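Local coordinates for LAO/AO transport system kinase (Escherichia coli, PDB 2P67), which belongs to the MeaB family of proteins with the P-loop NTPase fold, at residues Y230-R236 / D257-L262; T56-T62 / V170-L176. All coordinates share one frame; numbering follows the deposited sequence.

Both contacts lie in the P-loop NTPase domain, built round a parallel sheet. Contact 2 pairs the strands 57-63 and 172-177 near the middle of that sheet. Contact 1 sits closer to the sheet's end, where the loop leading into strand 236-239, an outermost strand within the chain, meets helix 248-264. Along the chain the two come in series, contact 2 closing before contact 1 opens. Their centres are about 13 Å apart. F258 joins them: its ring packs on W233 in contact 1, and its CE2 lies 3.6 Å from C172 CB in contact 2. Helix 248-264 thus ties the loop 230-236 to the central strands.

Contact 1: residues Y230-R236 / D257-L262; sequences YDEWQPR and DFKTAL
W233 and F258 each carry CG anti to the backbone N, chi1 -176° and 174°, which lays the two rings against each other between loop and helix. They meet edge-to-face, with the edge of F258 directed at the face of the five-membered ring of W233. The planes stand nearly perpendicular. F258 CD1 comes within 3.6 Å of W233 CD1. The benzene half of the indole is used as well: F258 CB lies over it in a CH-pi contact, 3.9 Å from the ring centroid. One residue thus meets the indole twice, once with its ring and once with its CB. W233 NE1 is satisfied by the carbonyl of D197, which helps fix the rotation of the indole.

Y230 completes an aromatic cluster with W233 and F258. Its ring lies oblique to that of F258, and Y230 CE2 is 3.8 Å from F258 CZ. L262 CD2 sits over one Y230 face, 3.9 Å from the centroid, and its CD1 packs against W233 CB. In this P-loop NTPase fold the contact joins the loop before strand 236-239, an outermost strand within the chain, to helix 248-264. A type I turn from Y230 to W233 brings both aromatic residues to the helix. Beside it, A261 CB rests 3.6 Å from E232 O. The carboxylate of E232 instead turns to S265, which OE2 reaches by a hydrogen bond.

The far end is polar. The extended chain of R236 carries its guanidinium past W233, whose CH2 lies over one face. R236 NH1 then makes a salt bridge to D257 OD2 at 2.8 Å. The acceptor is near the guanidinium plane and is met on its anti lone pair. The two flat groups are turned 66° apart.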
ATOM      1  N   TYR A 230      -0.837  15.193   2.736  1.00 19.81           N
ATOM      2  CA  TYR A 230      -0.037  16.113   3.554  1.00 21.14           C
ATOM      3  C   TYR A 230      -0.956  17.021   4.379  1.00 22.13           C
ATOM      4  O   TYR A 230      -1.821  17.699   3.810  1.00 20.77           O
ATOM      5  CB  TYR A 230       0.775  17.034   2.647  1.00 21.19           C
ATOM      6  CG  TYR A 230       1.733  16.348   1.706  1.00 20.50           C
ATOM      7  CD1 TYR A 230       2.749  15.523   2.195  1.00 20.11           C
ATOM      8  CD2 TYR A 230       1.631  16.535   0.323  1.00 22.59           C
ATOM      9  CE1 TYR A 230       3.655  14.905   1.324  1.00 19.47           C
ATOM     10  CE2 TYR A 230       2.523  15.926  -0.556  1.00 22.07           C
ATOM     11  CZ  TYR A 230       3.533  15.117  -0.046  1.00 20.04           C
ATOM     12  OH  TYR A 230       4.400  14.530  -0.944  1.00 21.38           O
ATOM     13  N   ASP A 231      -0.719  17.107   5.691  1.00 22.58           N
ATOM     14  CA  ASP A 231      -1.474  17.995   6.579  0.50 23.68           C
ATOM     15  C   ASP A 231      -1.569  19.422   6.009  1.00 23.30           C
ATOM     16  O   ASP A 231      -2.584  20.097   6.126  1.00 24.11           O
ATOM     17  CB  ASP A 231      -0.815  18.013   7.974  0.50 24.24           C
ATOM     18  CG  ASP A 231      -0.552  16.604   8.532  0.50 26.71           C
ATOM     19  OD1 ASP A 231      -1.316  15.665   8.212  0.50 28.10           O
ATOM     20  OD2 ASP A 231       0.427  16.434   9.297  0.50 29.90           O
ATOM     21  N   GLU A 232      -0.464  19.870   5.404  1.00 23.50           N
ATOM     22  CA  GLU A 232      -0.300  21.230   4.874  1.00 23.09           C
ATOM     23  C   GLU A 232      -1.134  21.572   3.629  1.00 22.47           C
ATOM     24  O   GLU A 232      -1.229  22.735   3.273  1.00 21.54           O
ATOM     25  CB  GLU A 232       1.172  21.453   4.487  1.00 23.96           C
ATOM     26  CG  GLU A 232       2.170  21.412   5.630  1.00 24.83           C
ATOM     27  CD  GLU A 232       2.666  20.013   5.987  1.00 27.78           C
ATOM     28  OE1 GLU A 232       2.168  19.001   5.439  1.00 26.19           O
ATOM     29  OE2 GLU A 232       3.575  19.928   6.842  1.00 28.69           O
ATOM     30  N   TRP A 233      -1.683  20.552   2.957  1.00 21.34           N
ATOM     31  CA  TRP A 233      -2.258  20.720   1.603  1.00 20.58           C
ATOM     32  C   TRP A 233      -3.584  19.986   1.372  1.00 20.22           C
ATOM     33  O   TRP A 233      -3.639  18.754   1.458  1.00 19.79           O
ATOM     34  CB  TRP A 233      -1.220  20.268   0.552  1.00 20.12           C
ATOM     35  CG  TRP A 233      -1.616  20.463  -0.913  1.00 18.75           C
ATOM     36  CD1 TRP A 233      -1.920  19.473  -1.804  1.00 19.35           C
ATOM     37  CD2 TRP A 233      -1.748  21.701  -1.631  1.00 19.18           C
ATOM     38  NE1 TRP A 233      -2.231  20.017  -3.031  1.00 19.08           N
ATOM     39  CE2 TRP A 233      -2.138  21.380  -2.948  1.00 18.44           C
ATOM     40  CE3 TRP A 233      -1.575  23.057  -1.288  1.00 17.85           C
ATOM     41  CZ2 TRP A 233      -2.339  22.358  -3.937  1.00 20.35           C
ATOM     42  CZ3 TRP A 233      -1.776  24.038  -2.278  1.00 18.80           C
ATOM     43  CH2 TRP A 233      -2.141  23.675  -3.588  1.00 20.09           C
ATOM     44  N   GLN A 234      -4.657  20.737   1.098  1.00 20.23           N
ATOM     45  CA  GLN A 234      -5.867  20.117   0.555  1.00 20.66           C
ATOM     46  C   GLN A 234      -5.637  19.970  -0.950  1.00 19.96           C
ATOM     47  O   GLN A 234      -5.416  20.976  -1.637  1.00 19.26           O
ATOM     48  CB  GLN A 234      -7.143  20.955   0.801  1.00 21.41           C
ATOM     49  CG  GLN A 234      -8.435  20.086   0.648  1.00 25.67           C
ATOM     50  CD  GLN A 234      -8.679  19.165   1.869  1.00 29.51           C
ATOM     51  OE1 GLN A 234      -8.680  19.621   3.016  1.00 35.02           O
ATOM     52  NE2 GLN A 234      -8.868  17.873   1.624  1.00 30.30           N
ATOM     53  N   PRO A 235      -5.653  18.719  -1.470  1.00 19.62           N
ATOM     54  CA  PRO A 235      -5.508  18.552  -2.929  1.00 19.05           C
ATOM     55  C   PRO A 235      -6.537  19.375  -3.705  1.00 19.69           C
ATOM     56  O   PRO A 235      -7.688  19.518  -3.256  1.00 20.37           O
ATOM     57  CB  PRO A 235      -5.754  17.052  -3.141  1.00 19.30           C
ATOM     58  CG  PRO A 235      -5.321  16.419  -1.832  1.00 20.15           C
ATOM     59  CD  PRO A 235      -5.744  17.423  -0.772  1.00 19.70           C
ATOM     60  N   ARG A 236      -6.134  19.915  -4.853  1.00 18.39           N
ATOM     61  CA  ARG A 236      -7.023  20.758  -5.662  1.00 19.23           C
ATOM     62  C   ARG A 236      -7.329  20.085  -6.975  1.00 19.35           C
ATOM     63  O   ARG A 236      -6.501  19.328  -7.503  1.00 19.09           O
ATOM     64  CB  ARG A 236      -6.390  22.119  -5.949  1.00 19.16           C
ATOM     65  CG  ARG A 236      -6.065  22.921  -4.704  1.00 20.78           C
ATOM     66  CD  ARG A 236      -5.479  24.283  -5.074  1.00 21.34           C
ATOM     67  NE  ARG A 236      -5.067  24.995  -3.871  1.00 20.31           N
ATOM     68  CZ  ARG A 236      -4.432  26.161  -3.863  1.00 21.26           C
ATOM     69  NH1 ARG A 236      -4.187  26.793  -5.008  1.00 19.57           N
ATOM     70  NH2 ARG A 236      -4.064  26.699  -2.702  1.00 20.83           N
ATOM     71  N   ASP A 257       1.452  27.434  -5.120  1.00 21.76           N
ATOM     72  CA  ASP A 257       0.751  27.374  -3.831  1.00 21.64           C
ATOM     73  C   ASP A 257       1.112  26.099  -3.042  1.00 20.89           C
ATOM     74  O   ASP A 257       1.346  26.136  -1.827  1.00 20.55           O
ATOM     75  CB  ASP A 257      -0.773  27.449  -4.056  1.00 21.29           C
ATOM     76  CG  ASP A 257      -1.264  28.855  -4.426  1.00 23.59           C
ATOM     77  OD1 ASP A 257      -0.489  29.847  -4.319  1.00 24.77           O
ATOM     78  OD2 ASP A 257      -2.442  28.967  -4.843  1.00 23.18           O
ATOM     79  N   PHE A 258       1.176  24.973  -3.751  1.00 21.02           N
ATOM     80  CA  PHE A 258       1.637  23.702  -3.167  1.00 21.37           C
ATOM     81  C   PHE A 258       3.060  23.842  -2.590  1.00 21.23           C
ATOM     82  O   PHE A 258       3.315  23.459  -1.442  1.00 21.07           O
ATOM     83  CB  PHE A 258       1.582  22.581  -4.234  1.00 20.51           C
ATOM     84  CG  PHE A 258       2.175  21.259  -3.771  1.00 21.55           C
ATOM     85  CD1 PHE A 258       1.362  20.283  -3.170  1.00 20.60           C
ATOM     86  CD2 PHE A 258       3.547  20.985  -3.950  1.00 19.69           C
ATOM     87  CE1 PHE A 258       1.895  19.048  -2.732  1.00 18.99           C
ATOM     88  CE2 PHE A 258       4.093  19.753  -3.504  1.00 19.65           C
ATOM     89  CZ  PHE A 258       3.261  18.779  -2.910  1.00 19.20           C
ATOM     90  N   LYS A 259       3.975  24.370  -3.405  1.00 22.09           N
ATOM     91  CA  LYS A 259       5.377  24.583  -2.997  1.00 23.59           C
ATOM     92  C   LYS A 259       5.469  25.467  -1.760  1.00 23.73           C
ATOM     93  O   LYS A 259       6.162  25.125  -0.812  1.00 23.67           O
ATOM     94  CB  LYS A 259       6.206  25.201  -4.130  1.00 25.09           C
ATOM     95  CG  LYS A 259       7.707  25.282  -3.769  1.00 27.45           C
ATOM     96  CD  LYS A 259       8.601  25.536  -4.990  1.00 31.74           C
ATOM     97  CE  LYS A 259      10.077  25.317  -4.596  1.00 35.84           C
ATOM     98  NZ  LYS A 259      11.052  25.388  -5.733  1.00 39.45           N
ATOM     99  N   THR A 260       4.739  26.582  -1.767  1.00 23.92           N
ATOM    100  CA  THR A 260       4.598  27.458  -0.587  1.00 24.23           C
ATOM    101  C   THR A 260       4.118  26.718   0.666  1.00 23.59           C
ATOM    102  O   THR A 260       4.732  26.810   1.734  1.00 23.33           O
ATOM    103  CB  THR A 260       3.629  28.638  -0.914  1.00 24.07           C
ATOM    104  OG1 THR A 260       4.156  29.349  -2.029  1.00 25.56           O
ATOM    105  CG2 THR A 260       3.506  29.590   0.275  1.00 25.98           C
ATOM    106  N   ALA A 261       3.043  25.944   0.535  1.00 23.75           N
ATOM    107  CA  ALA A 261       2.481  25.240   1.678  1.00 23.73           C
ATOM    108  C   ALA A 261       3.429  24.198   2.283  1.00 23.75           C
ATOM    109  O   ALA A 261       3.518  24.050   3.514  1.00 24.12           O
ATOM    110  CB  ALA A 261       1.173  24.595   1.291  1.00 24.10           C
ATOM    111  N   LEU A 262       4.112  23.446   1.425  1.00 23.33           N
ATOM    112  CA  LEU A 262       4.986  22.381   1.912  1.00 23.64           C
ATOM    113  C   LEU A 262       6.322  22.915   2.405  1.00 24.55           C
ATOM    114  O   LEU A 262       6.894  22.366   3.353  1.00 25.05           O
ATOM    115  CB  LEU A 262       5.201  21.298   0.845  1.00 23.44           C
ATOM    116  CG  LEU A 262       4.260  20.100   1.020  1.00 22.17           C
ATOM    117  CD1 LEU A 262       2.863  20.557   0.571  1.00 23.24           C
ATOM    118  CD2 LEU A 262       4.736  18.910   0.204  1.00 25.44           C
TER

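Contact 2: residues T56-T62 / V170-L176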
ATOM      1  N   THR A  56      15.931  22.066  -7.964  1.00 25.99           N
ATOM      2  CA  THR A  56      15.077  21.988  -9.141  1.00 24.61           C
ATOM      3  C   THR A  56      13.685  21.541  -8.667  1.00 23.37           C
ATOM      4  O   THR A  56      13.568  20.616  -7.866  1.00 22.91           O
ATOM      5  CB  THR A  56      15.658  20.972 -10.139  1.00 25.34           C
ATOM      6  OG1 THR A  56      16.957  21.416 -10.559  1.00 26.10           O
ATOM      7  CG2 THR A  56      14.744  20.806 -11.367  1.00 23.60           C
ATOM      8  N   LEU A  57      12.643  22.221  -9.141  1.00 21.89           N
ATOM      9  CA  LEU A  57      11.280  21.762  -8.890  1.00 21.45           C
ATOM     10  C   LEU A  57      11.018  20.508  -9.740  1.00 20.16           C
ATOM     11  O   LEU A  57      11.089  20.566 -10.972  1.00 19.97           O
ATOM     12  CB  LEU A  57      10.275  22.868  -9.223  1.00 21.53           C
ATOM     13  CG  LEU A  57       8.777  22.541  -9.090  1.00 21.59           C
ATOM     14  CD1 LEU A  57       8.395  22.102  -7.674  1.00 21.75           C
ATOM     15  CD2 LEU A  57       7.931  23.704  -9.580  1.00 22.05           C
ATOM     16  N   ARG A  58      10.728  19.397  -9.069  1.00 19.18           N
ATOM     17  CA  ARG A  58      10.507  18.105  -9.738  1.00 18.44           C
ATOM     18  C   ARG A  58       9.007  17.851  -9.797  1.00 19.10           C
ATOM     19  O   ARG A  58       8.346  17.740  -8.756  1.00 18.28           O
ATOM     20  CB  ARG A  58      11.195  16.991  -8.954  1.00 18.64           C
ATOM     21  CG  ARG A  58      12.728  17.167  -8.821  1.00 18.73           C
ATOM     22  CD  ARG A  58      13.254  16.366  -7.618  1.00 21.11           C
ATOM     23  NE  ARG A  58      13.089  14.912  -7.749  1.00 20.79           N
ATOM     24  CZ  ARG A  58      14.033  14.066  -8.177  1.00 22.53           C
ATOM     25  NH1 ARG A  58      15.232  14.512  -8.592  1.00 21.67           N
ATOM     26  NH2 ARG A  58      13.772  12.762  -8.224  1.00 21.59           N
ATOM     27  N   LEU A  59       8.472  17.797 -11.007  1.00 18.66           N
ATOM     28  CA  LEU A  59       7.043  17.551 -11.189  1.00 18.44           C
ATOM     29  C   LEU A  59       6.778  16.198 -11.830  1.00 19.10           C
ATOM     30  O   LEU A  59       7.512  15.786 -12.745  1.00 18.81           O
ATOM     31  CB  LEU A  59       6.425  18.644 -12.077  1.00 18.39           C
ATOM     32  CG  LEU A  59       6.592  20.093 -11.609  1.00 18.15           C
ATOM     33  CD1 LEU A  59       5.962  21.049 -12.636  1.00 20.82           C
ATOM     34  CD2 LEU A  59       5.978  20.309 -10.228  1.00 18.81           C
ATOM     35  N   GLY A  60       5.715  15.524 -11.387  1.00 18.62           N
ATOM     36  CA  GLY A  60       5.262  14.325 -12.065  1.00 19.47           C
ATOM     37  C   GLY A  60       3.930  14.610 -12.711  1.00 19.78           C
ATOM     38  O   GLY A  60       3.038  15.244 -12.098  1.00 18.91           O
ATOM     39  N   VAL A  61       3.781  14.134 -13.943  1.00 20.63           N
ATOM     40  CA  VAL A  61       2.541  14.327 -14.680  1.00 21.57           C
ATOM     41  C   VAL A  61       2.117  12.977 -15.291  1.00 22.63           C
ATOM     42  O   VAL A  61       2.856  12.399 -16.084  1.00 22.52           O
ATOM     43  CB  VAL A  61       2.661  15.426 -15.798  1.00 21.78           C
ATOM     44  CG1 VAL A  61       1.388  15.484 -16.623  1.00 22.99           C
ATOM     45  CG2 VAL A  61       3.014  16.832 -15.220  1.00 21.50           C
ATOM     46  N   THR A  62       0.947  12.474 -14.914  1.00 22.66           N
ATOM     47  CA  THR A  62       0.382  11.317 -15.613  1.00 24.09           C
ATOM     48  C   THR A  62      -0.875  11.726 -16.383  1.00 25.37           C
ATOM     49  O   THR A  62      -1.559  12.674 -16.021  1.00 24.86           O
ATOM     50  CB  THR A  62       0.089  10.110 -14.673  1.00 24.51           C
ATOM     51  OG1 THR A  62      -0.896  10.464 -13.671  1.00 24.13           O
ATOM     52  CG2 THR A  62       1.352   9.635 -14.005  1.00 25.32           C
ATOM     53  N   VAL A 170       8.951  12.627  -7.172  1.00 19.31           N
ATOM     54  CA  VAL A 170       8.696  14.042  -7.534  1.00 18.42           C
ATOM     55  C   VAL A 170       8.232  14.848  -6.318  1.00 18.89           C
ATOM     56  O   VAL A 170       7.773  14.268  -5.333  1.00 19.51           O
ATOM     57  CB  VAL A 170       7.644  14.185  -8.686  1.00 18.99           C
ATOM     58  CG1 VAL A 170       8.151  13.507  -9.973  1.00 17.12           C
ATOM     59  CG2 VAL A 170       6.259  13.658  -8.255  1.00 16.69           C
ATOM     60  N   ASP A 171       8.382  16.167  -6.408  1.00 19.06           N
ATOM     61  CA  ASP A 171       7.978  17.112  -5.364  1.00 19.53           C
ATOM     62  C   ASP A 171       6.464  17.286  -5.377  1.00 19.57           C
ATOM     63  O   ASP A 171       5.832  17.412  -4.323  1.00 19.69           O
ATOM     64  CB  ASP A 171       8.612  18.488  -5.609  1.00 19.57           C
ATOM     65  CG  ASP A 171      10.137  18.465  -5.559  1.00 21.24           C
ATOM     66  OD1 ASP A 171      10.699  17.582  -4.862  1.00 20.36           O
ATOM     67  OD2 ASP A 171      10.755  19.369  -6.174  1.00 23.80           O
ATOM     68  N   CYS A 172       5.897  17.302  -6.578  1.00 18.98           N
ATOM     69  CA  CYS A 172       4.469  17.577  -6.766  1.00 18.54           C
ATOM     70  C   CYS A 172       3.943  16.703  -7.894  1.00 18.70           C
ATOM     71  O   CYS A 172       4.493  16.732  -9.010  1.00 18.18           O
ATOM     72  CB  CYS A 172       4.231  19.063  -7.082  1.00 19.52           C
ATOM     73  SG  CYS A 172       2.452  19.507  -7.284  1.00 20.99           S
ATOM     74  N   PHE A 173       2.884  15.930  -7.586  1.00 18.50           N
ATOM     75  CA  PHE A 173       2.328  14.959  -8.515  1.00 18.84           C
ATOM     76  C   PHE A 173       0.973  15.412  -9.058  1.00 18.96           C
ATOM     77  O   PHE A 173       0.022  15.632  -8.286  1.00 18.17           O
ATOM     78  CB  PHE A 173       2.200  13.570  -7.891  1.00 19.72           C
ATOM     79  CG  PHE A 173       1.621  12.573  -8.838  1.00 22.06           C
ATOM     80  CD1 PHE A 173       2.335  12.189  -9.972  1.00 26.29           C
ATOM     81  CD2 PHE A 173       0.328  12.097  -8.669  1.00 23.49           C
ATOM     82  CE1 PHE A 173       1.779  11.293 -10.887  1.00 28.47           C
ATOM     83  CE2 PHE A 173      -0.231  11.212  -9.579  1.00 25.31           C
ATOM     84  CZ  PHE A 173       0.487  10.819 -10.685  1.00 26.49           C
ATOM     85  N   ILE A 174       0.899  15.513 -10.376  1.00 19.00           N
ATOM     86  CA  ILE A 174      -0.275  16.040 -11.094  1.00 19.92           C
ATOM     87  C   ILE A 174      -0.858  14.961 -12.011  1.00 20.72           C
ATOM     88  O   ILE A 174      -0.147  14.383 -12.837  1.00 21.16           O
ATOM     89  CB  ILE A 174       0.068  17.298 -11.931  1.00 19.95           C
ATOM     90  CG1 ILE A 174       0.663  18.412 -11.054  1.00 20.56           C
ATOM     91  CG2 ILE A 174      -1.194  17.803 -12.674  1.00 20.18           C
ATOM     92  CD1 ILE A 174       2.144  18.656 -11.279  1.00 21.91           C
ATOM     93  N   SER A 175      -2.151  14.692 -11.868  1.00 20.20           N
ATOM     94  CA  SER A 175      -2.797  13.656 -12.674  1.00 20.70           C
ATOM     95  C   SER A 175      -3.806  14.290 -13.616  1.00 21.28           C
ATOM     96  O   SER A 175      -4.666  15.037 -13.176  1.00 20.95           O
ATOM     97  CB  SER A 175      -3.492  12.627 -11.784  1.00 20.83           C
ATOM     98  OG  SER A 175      -4.272  11.723 -12.565  1.00 23.90           O
ATOM     99  N   LEU A 176      -3.686  13.980 -14.902  1.00 21.08           N
ATOM    100  CA  LEU A 176      -4.651  14.428 -15.900  1.00 23.51           C
ATOM    101  C   LEU A 176      -5.708  13.371 -16.124  1.00 23.82           C
ATOM    102  O   LEU A 176      -5.408  12.177 -16.306  1.00 22.71           O
ATOM    103  CB  LEU A 176      -3.967  14.784 -17.215  1.00 23.99           C
ATOM    104  CG  LEU A 176      -3.645  16.267 -17.312  1.00 27.87           C
ATOM    105  CD1 LEU A 176      -2.465  16.593 -16.420  1.00 26.95           C
ATOM    106  CD2 LEU A 176      -3.359  16.613 -18.758  1.00 32.61           C
TER
HETATM  107  O   HOH W   1      11.329  14.825  -5.272  1.00 19.16           O
HETATM  108  O   HOH W   2      -3.542  10.436 -14.903  1.00 35.83           O
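L59 to T62 pair in parallel with C172 to S175, and backbone hydrogen bonds run along the pair. R58 O accepts D171 N and, weakly, C172 N. G60 N binds C172 O, and G60 O takes I174 N at 2.8 Å. T62 N bonds to I174 O, and T62 O to L176 N. The packing is tight at G60. V170 CG1 lies 3.5 Å from G60 N, and the F173 ring stands beside the glycine carbonyl. F173 CG is anti to the backbone N, chi1 180°, which brings the ring alongside T62. There F173 CZ lies 3.3 Å from T62 OG1, and T62 CG2 meets the ring edge in its plane. On the other face, L59 CD2 touches C172 CB at 3.8 Å.

The ends, though also buried, are bridged by water. At the start, D171 OD2 accepts R58 N at 2.9 Å, from above the carboxylate plane. The bond is nearly straight, 171°. D171 OD2 also forms a salt bridge with R272, a residue of the sodium site. A water links D171 OD1 to R58 NE, weakly on the arginine side, and R58 itself reaches E145 and M169 O. At the other end, a second water joins T62 OG1, S175 OG and L176 O. S175 OG also bonds to Q177 NE2.

This is the centre of the parallel sheet of a P-loop NTPase. Strand 57-63 leads into what is probably the P-loop, against which L176 packs. Strand 151-157 flanks 57-63, and 198-201 flanks 172-177. Helix 248-264 packs on L57, L59, C172 and I174, while helix 69-82 touches L59, V61 and L176.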